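Local coordinates for protein dual function macrocyclase-peptidase POPB (Galerina marginata, PDB 5N4B) that cleaves peptide bonds on the C-terminal side of proline and macrocyclises the trimmed peptide precursor in the biosynthesis of amanitin toxins, at residues 70-73 / 74-77; 238-241 / 242-246; 531-535 / 536-540; 559-563 / 564-568; 672-675 / 676-680. The protein carries 1 engineered substitution. One frame throughout, in Å; residues are numbered along the deposited sequence. Where two conformers were deposited one is given.

Contact 1 (70-73 / 74-77)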
# COMPACT_ATOMS: atom_id res chain seq x y z
N GLN A 70 -15.54 5.79 23.31
CA GLN A 70 -14.43 6.19 24.18
C GLN A 70 -13.78 5.01 24.88
O GLN A 70 -12.56 5.02 25.14
CB GLN A 70 -14.91 7.20 25.23
CG GLN A 70 -14.82 8.61 24.75
CD GLN A 70 -13.39 9.12 24.82
OE1 GLN A 70 -12.57 8.83 23.95
NE2 GLN A 70 -13.07 9.81 25.90
N LYS A 71 -14.58 3.99 25.23
CA LYS A 71 -14.03 2.78 25.82
C LYS A 71 -13.11 2.07 24.82
O LYS A 71 -12.02 1.60 25.18
CB LYS A 71 -15.14 1.84 26.31
CG LYS A 71 -16.10 2.49 27.33
CD LYS A 71 -17.14 1.51 27.87
CE LYS A 71 -17.93 2.08 29.06
NZ LYS A 71 -18.57 3.41 28.77
N LEU A 72 -13.52 2.03 23.56
CA LEU A 72 -12.68 1.41 22.54
C LEU A 72 -11.43 2.23 22.28
O LEU A 72 -10.36 1.68 22.08
CB LEU A 72 -13.46 1.23 21.24
CG LEU A 72 -14.54 0.20 21.26
CD1 LEU A 72 -15.15 0.15 19.84
CD2 LEU A 72 -14.12 -1.19 21.69
N ALA A 73 -11.52 3.56 22.31
CA ALA A 73 -10.31 4.36 22.15
C ALA A 73 -9.27 4.01 23.21
O ALA A 73 -8.07 3.88 22.92
CB ALA A 73 -10.63 5.84 22.21
N GLU A 74 -9.70 3.88 24.46
CA GLU A 74 -8.80 3.52 25.55
C GLU A 74 -8.16 2.16 25.30
O GLU A 74 -6.95 1.99 25.48
CB GLU A 74 -9.62 3.51 26.84
CG GLU A 74 -8.91 3.08 28.07
CD GLU A 74 -9.81 2.94 29.33
OE1 GLU A 74 -11.04 3.36 29.33
OE2 GLU A 74 -9.30 2.31 30.27
N LYS A 75 -8.96 1.17 24.89
CA LYS A 75 -8.43 -0.17 24.63
C LYS A 75 -7.49 -0.16 23.42
O LYS A 75 -6.45 -0.83 23.44
CB LYS A 75 -9.58 -1.15 24.35
CG LYS A 75 -10.53 -1.40 25.52
CD LYS A 75 -11.75 -2.24 25.05
CE LYS A 75 -12.81 -2.44 26.14
NZ LYS A 75 -12.30 -3.20 27.27
N PHE A 76 -7.83 0.58 22.38
CA PHE A 76 -7.05 0.57 21.14
C PHE A 76 -5.72 1.30 21.34
O PHE A 76 -4.69 0.87 20.83
CB PHE A 76 -7.82 1.24 20.01
CG PHE A 76 -9.02 0.45 19.49
CD1 PHE A 76 -9.22 -0.86 19.84
CD2 PHE A 76 -9.92 1.06 18.64
CE1 PHE A 76 -10.28 -1.59 19.28
CE2 PHE A 76 -11.02 0.35 18.10
CZ PHE A 76 -11.19 -0.96 18.43
N ARG A 77 -5.75 2.45 22.01
CA ARG A 77 -4.50 3.14 22.30
C ARG A 77 -3.55 2.24 23.07
O ARG A 77 -2.37 2.15 22.73
CB ARG A 77 -4.80 4.40 23.11
CG ARG A 77 -3.64 5.37 23.23
CD ARG A 77 -3.94 6.58 24.12
NE ARG A 77 -5.17 7.33 23.71
CZ ARG A 77 -6.32 7.31 24.33
NH1 ARG A 77 -6.51 6.58 25.43
NH2 ARG A 77 -7.31 8.05 23.87
O HOH W 1 -9.94 8.06 25.22
O HOH W 2 -12.26 5.59 28.22
O HOH W 3 -12.15 0.95 27.98

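Contact 2 (238-241 / 242-246)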
# COMPACT_ATOMS: atom_id res chain seq x y z
N CYS A 238 15.50 11.65 -13.70
CA CYS A 238 16.58 12.60 -13.58
C CYS A 238 17.66 12.05 -12.67
O CYS A 238 17.44 11.08 -11.91
CB CYS A 238 16.08 13.92 -12.98
SG CYS A 238 14.95 14.81 -14.07
N TYR A 239 18.83 12.69 -12.76
CA TYR A 239 19.98 12.38 -11.92
C TYR A 239 20.45 13.63 -11.22
O TYR A 239 20.67 14.67 -11.86
CB TYR A 239 21.10 11.78 -12.77
CG TYR A 239 22.36 11.53 -12.04
CD1 TYR A 239 22.55 10.42 -11.21
CD2 TYR A 239 23.39 12.44 -12.19
CE1 TYR A 239 23.81 10.27 -10.55
CE2 TYR A 239 24.57 12.31 -11.55
CZ TYR A 239 24.78 11.25 -10.76
OH TYR A 239 26.05 11.25 -10.17
N HIS A 240 20.58 13.55 -9.89
CA HIS A 240 21.08 14.62 -9.05
C HIS A 240 22.46 14.27 -8.51
O HIS A 240 22.63 13.22 -7.87
CB HIS A 240 20.14 14.84 -7.86
CG HIS A 240 20.65 15.89 -6.94
ND1 HIS A 240 20.75 17.20 -7.33
CD2 HIS A 240 21.23 15.81 -5.73
CE1 HIS A 240 21.29 17.91 -6.36
NE2 HIS A 240 21.59 17.10 -5.37
N LYS A 241 23.45 15.14 -8.76
CA LYS A 241 24.79 14.99 -8.21
C LYS A 241 24.83 15.64 -6.82
O LYS A 241 24.41 16.79 -6.64
CB LYS A 241 25.78 15.65 -9.16
CG LYS A 241 27.19 15.64 -8.64
CD LYS A 241 28.14 16.27 -9.65
CE LYS A 241 29.55 16.20 -9.12
NZ LYS A 241 30.44 17.13 -9.90
N VAL A 242 25.32 14.89 -5.83
CA VAL A 242 25.43 15.44 -4.48
C VAL A 242 26.29 16.67 -4.48
O VAL A 242 27.37 16.70 -5.10
CB VAL A 242 25.98 14.39 -3.52
CG1 VAL A 242 26.21 14.97 -2.15
CG2 VAL A 242 25.04 13.23 -3.40
N GLY A 243 25.84 17.70 -3.75
CA GLY A 243 26.59 18.94 -3.62
C GLY A 243 26.32 19.94 -4.70
O GLY A 243 27.15 20.85 -4.91
N THR A 244 25.21 19.80 -5.42
CA THR A 244 24.81 20.72 -6.47
C THR A 244 23.36 21.11 -6.23
O THR A 244 22.64 20.45 -5.47
CB THR A 244 24.92 20.13 -7.90
OG1 THR A 244 23.97 19.03 -8.05
CG2 THR A 244 26.28 19.65 -8.22
N THR A 245 22.94 22.18 -6.90
CA THR A 245 21.54 22.56 -6.95
C THR A 245 20.84 21.80 -8.09
O THR A 245 21.47 21.28 -9.02
CB THR A 245 21.37 24.07 -7.22
OG1 THR A 245 21.70 24.35 -8.58
CG2 THR A 245 22.22 24.94 -6.36
N GLN A 246 19.52 21.77 -8.02
CA GLN A 246 18.73 21.00 -8.98
C GLN A 246 18.87 21.52 -10.41
O GLN A 246 18.61 20.76 -11.35
CB GLN A 246 17.27 20.95 -8.52
CG GLN A 246 16.39 19.98 -9.31
CD GLN A 246 15.02 19.83 -8.72
OE1 GLN A 246 14.49 20.73 -8.03
NE2 GLN A 246 14.43 18.67 -8.94
O HOH W 4 22.93 17.69 -10.15

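Contact 3 (531-535 / 536-540)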
# COMPACT_ATOMS: atom_id res chain seq x y z
N GLY A 531 -7.20 -9.46 -6.99
CA GLY A 531 -5.93 -9.49 -6.31
C GLY A 531 -4.89 -10.29 -7.06
O GLY A 531 -5.15 -10.89 -8.10
N GLY A 532 -3.70 -10.31 -6.47
CA GLY A 532 -2.54 -10.98 -7.03
C GLY A 532 -2.19 -12.27 -6.37
O GLY A 532 -1.12 -12.82 -6.69
N GLU A 533 -3.05 -12.82 -5.54
CA GLU A 533 -2.69 -13.94 -4.69
C GLU A 533 -2.25 -15.15 -5.51
O GLU A 533 -1.32 -15.87 -5.12
CB GLU A 533 -3.89 -14.32 -3.83
CG GLU A 533 -4.25 -13.30 -2.75
CD GLU A 533 -5.22 -12.21 -3.21
OE1 GLU A 533 -5.42 -12.06 -4.43
OE2 GLU A 533 -5.76 -11.53 -2.29
N PHE A 534 -2.93 -15.41 -6.62
CA PHE A 534 -2.64 -16.54 -7.50
C PHE A 534 -2.10 -16.10 -8.84
O PHE A 534 -2.34 -16.74 -9.85
CB PHE A 534 -3.86 -17.45 -7.58
CG PHE A 534 -4.23 -18.01 -6.23
CD1 PHE A 534 -3.51 -19.07 -5.70
CD2 PHE A 534 -5.28 -17.47 -5.48
CE1 PHE A 534 -3.86 -19.59 -4.48
CE2 PHE A 534 -5.60 -18.00 -4.24
CZ PHE A 534 -4.89 -19.05 -3.75
N GLY A 535 -1.37 -15.01 -8.83
CA GLY A 535 -0.69 -14.57 -10.06
C GLY A 535 -1.57 -13.78 -11.01
O GLY A 535 -2.71 -13.38 -10.72
N GLU A 536 -1.01 -13.60 -12.21
CA GLU A 536 -1.67 -12.74 -13.19
C GLU A 536 -3.06 -13.22 -13.54
O GLU A 536 -3.95 -12.40 -13.84
CB GLU A 536 -0.86 -12.64 -14.50
CG GLU A 536 -1.73 -12.49 -15.89
CD GLU A 536 -2.31 -11.10 -16.12
OE1 GLU A 536 -2.06 -10.19 -15.30
OE2 GLU A 536 -3.03 -10.93 -17.13
N GLU A 537 -3.29 -14.51 -13.57
CA GLU A 537 -4.60 -15.02 -13.92
C GLU A 537 -5.64 -14.68 -12.84
O GLU A 537 -6.83 -14.58 -13.16
CB GLU A 537 -4.59 -16.52 -14.22
CG GLU A 537 -3.80 -16.88 -15.47
CD GLU A 537 -4.46 -16.42 -16.76
OE1 GLU A 537 -5.68 -16.65 -16.95
OE2 GLU A 537 -3.75 -15.83 -17.61
N TRP A 538 -5.22 -14.56 -11.58
CA TRP A 538 -6.15 -14.17 -10.52
C TRP A 538 -6.55 -12.72 -10.69
O TRP A 538 -7.73 -12.37 -10.51
CB TRP A 538 -5.49 -14.42 -9.17
CG TRP A 538 -6.48 -14.65 -8.06
CD1 TRP A 538 -6.67 -13.86 -6.97
CD2 TRP A 538 -7.35 -15.76 -7.92
NE1 TRP A 538 -7.60 -14.42 -6.16
CE2 TRP A 538 -8.04 -15.58 -6.71
CE3 TRP A 538 -7.59 -16.89 -8.68
CZ2 TRP A 538 -9.01 -16.49 -6.27
CZ3 TRP A 538 -8.53 -17.81 -8.24
CH2 TRP A 538 -9.23 -17.61 -7.02
N HIS A 539 -5.60 -11.89 -11.05
CA HIS A 539 -5.89 -10.48 -11.34
C HIS A 539 -6.82 -10.36 -12.53
O HIS A 539 -7.85 -9.65 -12.48
CB HIS A 539 -4.59 -9.75 -11.61
CG HIS A 539 -4.73 -8.29 -11.86
ND1 HIS A 539 -3.70 -7.57 -12.41
CD2 HIS A 539 -5.70 -7.39 -11.55
CE1 HIS A 539 -4.05 -6.29 -12.49
NE2 HIS A 539 -5.25 -6.15 -11.95
N LYS A 540 -6.49 -11.08 -13.60
CA LYS A 540 -7.29 -11.01 -14.84
C LYS A 540 -8.71 -11.48 -14.61
O LYS A 540 -9.64 -11.04 -15.30
CB LYS A 540 -6.55 -11.81 -15.92
CG LYS A 540 -7.31 -11.96 -17.23
CD LYS A 540 -6.39 -12.35 -18.40
CE LYS A 540 -6.04 -13.82 -18.44
NZ LYS A 540 -5.00 -14.09 -19.51
O HOH W 5 -1.77 -16.83 -12.52

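Contact 4 (559-563 / 564-568)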
# COMPACT_ATOMS: atom_id res chain seq x y z
N GLN A 559 -21.87 -14.40 2.40
CA GLN A 559 -22.95 -15.36 2.45
C GLN A 559 -22.47 -16.67 3.06
O GLN A 559 -23.18 -17.29 3.85
CB GLN A 559 -23.50 -15.57 1.02
CG GLN A 559 -24.18 -14.32 0.49
CD GLN A 559 -24.59 -14.40 -0.95
OE1 GLN A 559 -23.86 -14.92 -1.80
NE2 GLN A 559 -25.75 -13.86 -1.24
N PHE A 560 -21.25 -17.09 2.72
CA PHE A 560 -20.65 -18.31 3.25
C PHE A 560 -20.42 -18.23 4.75
O PHE A 560 -20.66 -19.20 5.47
CB PHE A 560 -19.32 -18.54 2.51
CG PHE A 560 -18.44 -19.62 3.09
CD1 PHE A 560 -18.59 -20.92 2.71
CD2 PHE A 560 -17.47 -19.33 4.00
CE1 PHE A 560 -17.75 -21.91 3.24
CE2 PHE A 560 -16.66 -20.33 4.53
CZ PHE A 560 -16.82 -21.60 4.13
N LEU A 561 -19.97 -17.07 5.24
CA LEU A 561 -19.74 -16.94 6.69
C LEU A 561 -21.01 -17.22 7.46
O LEU A 561 -20.97 -17.86 8.50
CB LEU A 561 -19.24 -15.53 7.01
CG LEU A 561 -17.84 -15.19 6.54
CD1 LEU A 561 -17.55 -13.74 6.81
CD2 LEU A 561 -16.81 -16.05 7.19
N VAL A 562 -22.14 -16.74 6.95
CA VAL A 562 -23.41 -16.95 7.65
C VAL A 562 -23.91 -18.38 7.42
O VAL A 562 -24.31 -19.07 8.37
CB VAL A 562 -24.43 -15.90 7.20
CG1 VAL A 562 -25.80 -16.20 7.79
CG2 VAL A 562 -23.99 -14.51 7.64
N LYS A 563 -23.89 -18.85 6.17
CA LYS A 563 -24.45 -20.17 5.86
C LYS A 563 -23.75 -21.26 6.64
O LYS A 563 -24.39 -22.20 7.15
CB LYS A 563 -24.36 -20.41 4.35
CG LYS A 563 -24.91 -21.75 3.85
CD LYS A 563 -26.38 -21.75 3.88
CE LYS A 563 -26.91 -23.01 3.18
NZ LYS A 563 -28.35 -23.27 3.56
N ASN A 564 -22.43 -21.14 6.80
CA ASN A 564 -21.62 -22.15 7.46
C ASN A 564 -21.35 -21.85 8.93
O ASN A 564 -20.50 -22.49 9.54
CB ASN A 564 -20.34 -22.38 6.66
CG ASN A 564 -20.60 -23.05 5.31
OD1 ASN A 564 -21.21 -22.47 4.43
ND2 ASN A 564 -20.08 -24.26 5.15
N LYS A 565 -22.06 -20.89 9.51
CA LYS A 565 -22.10 -20.67 10.95
C LYS A 565 -20.83 -20.10 11.54
O LYS A 565 -20.61 -20.18 12.75
CB LYS A 565 -22.50 -21.93 11.72
CG LYS A 565 -23.68 -22.69 11.15
CD LYS A 565 -24.92 -21.90 11.09
CE LYS A 565 -26.14 -22.81 10.76
NZ LYS A 565 -26.72 -22.55 9.39
N TYR A 566 -19.99 -19.48 10.72
CA TYR A 566 -18.90 -18.69 11.27
C TYR A 566 -19.43 -17.42 11.91
O TYR A 566 -18.94 -17.00 12.97
CB TYR A 566 -17.92 -18.34 10.14
CG TYR A 566 -17.21 -19.52 9.58
CD1 TYR A 566 -16.10 -20.08 10.20
CD2 TYR A 566 -17.66 -20.11 8.42
CE1 TYR A 566 -15.48 -21.22 9.66
CE2 TYR A 566 -17.06 -21.22 7.88
CZ TYR A 566 -15.96 -21.76 8.50
OH TYR A 566 -15.38 -22.91 7.95
N ALA A 567 -20.44 -16.81 11.30
CA ALA A 567 -21.00 -15.56 11.75
C ALA A 567 -22.52 -15.67 11.82
O ALA A 567 -23.17 -16.46 11.11
CB ALA A 567 -20.64 -14.44 10.79
N ALA A 568 -23.10 -14.81 12.65
CA ALA A 568 -24.53 -14.77 12.82
C ALA A 568 -25.20 -14.04 11.66
O ALA A 568 -24.63 -13.11 11.08
CB ALA A 568 -24.88 -14.02 14.10
O HOH W 6 -25.02 -18.33 10.92

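Contact 5 (672-675 / 676-680)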
# COMPACT_ATOMS: atom_id res chain seq x y z
N LYS A 672 -20.38 12.06 -3.95
CA LYS A 672 -21.50 11.74 -4.82
C LYS A 672 -22.23 10.51 -4.33
O LYS A 672 -23.46 10.44 -4.38
CB LYS A 672 -21.03 11.53 -6.25
CG LYS A 672 -20.57 12.78 -6.97
CD LYS A 672 -20.34 12.45 -8.45
CE LYS A 672 -19.75 13.61 -9.13
NZ LYS A 672 -19.49 13.23 -10.51
N PHE A 673 -21.49 9.50 -3.88
CA PHE A 673 -22.15 8.28 -3.45
C PHE A 673 -23.06 8.54 -2.26
O PHE A 673 -24.22 8.11 -2.26
CB PHE A 673 -21.14 7.15 -3.19
CG PHE A 673 -21.78 5.83 -2.90
CD1 PHE A 673 -22.45 5.17 -3.91
CD2 PHE A 673 -21.75 5.31 -1.64
CE1 PHE A 673 -23.04 3.94 -3.68
CE2 PHE A 673 -22.34 4.06 -1.39
CZ PHE A 673 -23.00 3.41 -2.43
N ILE A 674 -22.58 9.24 -1.23
CA ILE A 674 -23.39 9.47 -0.03
C ILE A 674 -24.57 10.38 -0.36
O ILE A 674 -25.69 10.18 0.14
CB ILE A 674 -22.57 9.95 1.17
CG1 ILE A 674 -23.34 9.82 2.50
CG2 ILE A 674 -22.14 11.37 0.97
CD1 ILE A 674 -23.68 8.40 2.87
N ALA A 675 -24.37 11.38 -1.21
CA ALA A 675 -25.50 12.24 -1.59
C ALA A 675 -26.57 11.45 -2.32
O ALA A 675 -27.77 11.67 -2.13
CB ALA A 675 -24.97 13.39 -2.44
N THR A 676 -26.14 10.51 -3.17
CA THR A 676 -27.07 9.67 -3.91
C THR A 676 -27.80 8.70 -2.99
O THR A 676 -29.01 8.49 -3.13
CB THR A 676 -26.29 8.95 -5.03
OG1 THR A 676 -25.69 9.93 -5.89
CG2 THR A 676 -27.17 8.11 -5.87
N LEU A 677 -27.10 8.10 -2.03
CA LEU A 677 -27.78 7.26 -1.06
C LEU A 677 -28.82 8.05 -0.30
O LEU A 677 -29.95 7.60 -0.11
CB LEU A 677 -26.79 6.68 -0.06
CG LEU A 677 -25.88 5.54 -0.46
CD1 LEU A 677 -24.97 5.16 0.69
CD2 LEU A 677 -26.71 4.35 -0.92
N GLN A 678 -28.43 9.21 0.22
CA GLN A 678 -29.34 10.01 1.04
C GLN A 678 -30.51 10.54 0.26
O GLN A 678 -31.58 10.71 0.84
CB GLN A 678 -28.59 11.15 1.75
CG GLN A 678 -27.56 10.66 2.78
CD GLN A 678 -26.73 11.80 3.39
OE1 GLN A 678 -26.84 12.97 3.00
NE2 GLN A 678 -25.88 11.46 4.37
N HIS A 679 -30.37 10.72 -1.05
CA HIS A 679 -31.49 11.13 -1.89
C HIS A 679 -32.44 9.96 -2.17
O HIS A 679 -33.65 10.14 -2.26
CB HIS A 679 -30.94 11.64 -3.21
CG HIS A 679 -32.00 11.85 -4.24
ND1 HIS A 679 -32.87 12.91 -4.19
CD2 HIS A 679 -32.30 11.16 -5.36
CE1 HIS A 679 -33.68 12.85 -5.22
NE2 HIS A 679 -33.35 11.81 -5.96
N ASN A 680 -31.90 8.78 -2.41
CA ASN A 680 -32.70 7.65 -2.84
C ASN A 680 -33.42 6.97 -1.70
O ASN A 680 -34.59 6.55 -1.88
CB ASN A 680 -31.84 6.65 -3.60
CG ASN A 680 -31.71 7.01 -5.03
OD1 ASN A 680 -32.61 6.75 -5.84
ND2 ASN A 680 -30.62 7.66 -5.37

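Contact 1 (70-73 / 74-77)
Phe76 folds back over Leu72, one helical turn earlier, and can be traced atom by atom. Its CB lies 3.3 Å from Leu72 O; CG is as near to the same oxygen, 3.2 Å, which lies over one face of the ring at the CG end, slightly farther from CD1 and CD2. Along one flank of the ring CE2 meets Leu72 CB at 4.1 Å, the methylene standing above one face and offset toward the rim. With CG beside the backbone N, chi1 of -71° turns the ring back toward the preceding turn, and so onto Leu72. The Leu72 oxygen also takes the hydrogen bond from Phe76 N, at 2.8 Å. On the outer side, polar groups work through water. One water gives hydrogen bonds to Gln70 O and, at 2.8 Å, to Glu74 OE1, whose extended chain suits the reach. Another joins Gln70 OE1 to Arg77 NH2, 3.0 Å from the latter and in the plane of the guanidinium. Long polar residues thus suit the solvent side, while Leu72, Ala73 and Phe76 face helices 510-519 and 705-722, where Phe76 meets Trp716 at about a right angle. This is the pattern of an amphipathic helix packed on the hydrolase domain.

Contact 2 (238-241 / 242-246)
Thr244 donates its OG1 hydrogen to Lys241 O at 2.7 Å, lying in the carbonyl plane and using a lone pair of that oxygen. Its OG1 sits between the backbone N and the carbonyl carbon (chi1 65°), the rotation that turns the hydroxyl back toward the strand end. The same hydroxyl accepts from a water at 2.7 Å, and that water takes the hydrogen of Lys241 N, so the bridge closes a small ring beside the turn. The backbone bond from Thr244 N to Lys241 O is weak, 3.3 Å, which leaves the threonine side chain to do much of the work in this type II beta turn. Gly243 occupies its third position with positive phi (87°), where a side chain would press on the preceding carbonyl oxygen. Further out, the His240 ring brings CE1 to 3.0 Å from Thr244 O, which lies in the ring plane at its edge, and to 3.4 Å from Thr244 OG1. Both ring nitrogens are engaged elsewhere: ND1 with Asp249 and NE2 with Asp196, whose OD2 also receives Gly243 N. Packing is modest. Lys241 runs out extended, its CD 4.1 Å from Thr244 CG2 as the two chains cross at about a right angle, and Val242 rests against Leu194. The turn opens the loop that joins strands 236-241 and 250-254 of one propeller sheet. With a carboxylate on each ring nitrogen and a carbonyl oxygen against CE1, His240 has a setting that would favour the doubly protonated, positively charged imidazolium.

Contact 3 (531-535 / 536-540)
Phe534 and Trp538 form the aromatic part of this contact, a T-shaped pair in which the edge of the phenyl ring is presented to the face of the indole. The phenyl centroid is 4.8 Å from that of the indole six-membered ring, with the planes at 69°. CD2 of Phe534 does the touching, 3.6 Å from Trp538 CE2 and above the indole face. The two side chains run side by side in the same direction, and lie on Pro475 and Ile474 of strand 473-481 in the hydrolase domain.

Backbone bonds make the helix start. A type I beta turn from Gly532 to Gly535, closed by Gly535 N on Gly532 O, leads into it. Gly535 is the N-cap: its O receives His539 N at 3.3 Å and a weak bond from Trp538 N. Its positive phi (83°) makes glycine the natural choice. A water spans the first turn, donating to Phe534 O at 2.7 Å and accepting from Glu537 N.

Among the charged and polar side chains, Lys540 NZ pairs with Glu537 OE2 at 2.9 Å, a salt bridge on the syn side of the carboxylate. Glu533 OE1 lies 3.4 Å from Trp538 CD1 at the indole edge, while its OE2 holds Ala504 N. The indole NE1 is spent on Ser527 O. That bond, with the phenyl edge over one face, probably holds the indole in this rotation and helps join helix 536-540 to the turn.

Contact 4 (559-563 / 564-568)
Leu561 and Tyr566 meet across a Schellman motif that ends helix 548-563 of the alpha/beta-hydrolase domain. Lys565, with a left-handed backbone (phi 71°), reverses the chain: its N reaches Val562 O at 3.1 Å, and Tyr566 N bonds weakly to Leu561 O. That oxygen also takes Ala567 N at 3.0 Å, from above the carbonyl plane. The hydrophobic contact that accompanies such a cap is tight here. Leu561 CD2 touches Tyr566 CB at 3.9 Å, the two side chains crossing at about a right angle. Tyr566 CE2 comes to 3.5 Å from Phe560 CE2, their planes only 28° apart but slid so that the rings barely overlap. Large apolar groups suit this side, because it lies on strands 473-481 and 492-495 of the central sheet, with Phe486 meeting the tyrosine ring edge-to-face.

The opposite character belongs to Lys563 and Lys565, which are exposed. Asn564, though exposed too, donates its N to Phe560 O and, in one of its two conformers, lays its amide along the Phe560 ring. Lys565 bends at chi2 and chi4 and curls its NZ back to Lys563 O at 3.3 Å, giving this late helical carbonyl a positive partner. A water bridges the turn, donating to Val562 O and to Ala567 O. The same Ala567 O also receives a nearly straight CA-H...O contact from Val562 CA, 3.5 Å away with 173° at the hydrogen.

Contact 5 (672-675 / 676-680)
The Phe673 ring carries Leu677 over one face: Leu677 CG stands 4.2 Å from the ring centroid and 22° off the normal, a CH-pi contact shifted toward the rim. CD1 of the same leucine reaches Phe673 CE2 at 3.5 Å and also touches Ile674 CD1 at 4.1 Å, so one methyl meets both the ring and the isoleucine end. Phe673 swings its CG away from the backbone N (chi1 -173°), while Leu677 keeps its CG beside its own N, and this pairing brings ring and isobutyl group together one turn apart. The Gln678 side chain crosses that of Ile674 at a slant, and its flat amide puts NE2 3.6 Å from Ile674 CG1. Though largely buried, its polar ends are provided for: NE2 by Leu688 O and OE1 by Gln55.

Hydrogen bonds double up on two carbonyls. Thr676 OG1 and Thr676 N both donate to Lys672 O, at 2.7 Å and 2.9 Å, from opposite faces of its plane, so the hydroxyl of a helical threonine is satisfied within its own turn. At the helix end the short Asn680 side chain lets ND2 fold back to Thr676 O at 2.9 Å, the same oxygen its own N uses from the opposite face. Lys672 NZ forms salt bridges with Asp36, Glu42 and Asp607, a surrounding that would probably keep the ammonium charged. Phe673 and Ile674 press on Ile656, and Ile674 also on Ile690. The arrangement is that of the helix in a beta-alpha-beta crossover, between strands 653-659 and 688-693 of the alpha/beta-hydrolase sheet.

How the contacts relate
The five contacts follow one another along the chain and none touches another. Contact 2 belongs to the propeller, and its centre is about 59 Å from that of contact 4, across the middle of the molecule. Contact 3 lies between the two domains, bonding to Pro334 and Lys361 of the propeller; its nearest atoms are about 14 Å from contact 4. Contact 1, about 18 Å from contact 4 by nearest atoms, brings an N-terminal helix onto the hydrolase domain. None includes the charge relay residues, but contact 4 leads into strand 572-577, just before the engineered Ala578, and the helix of contact 5 lies between Asp662 and His699 in sequence.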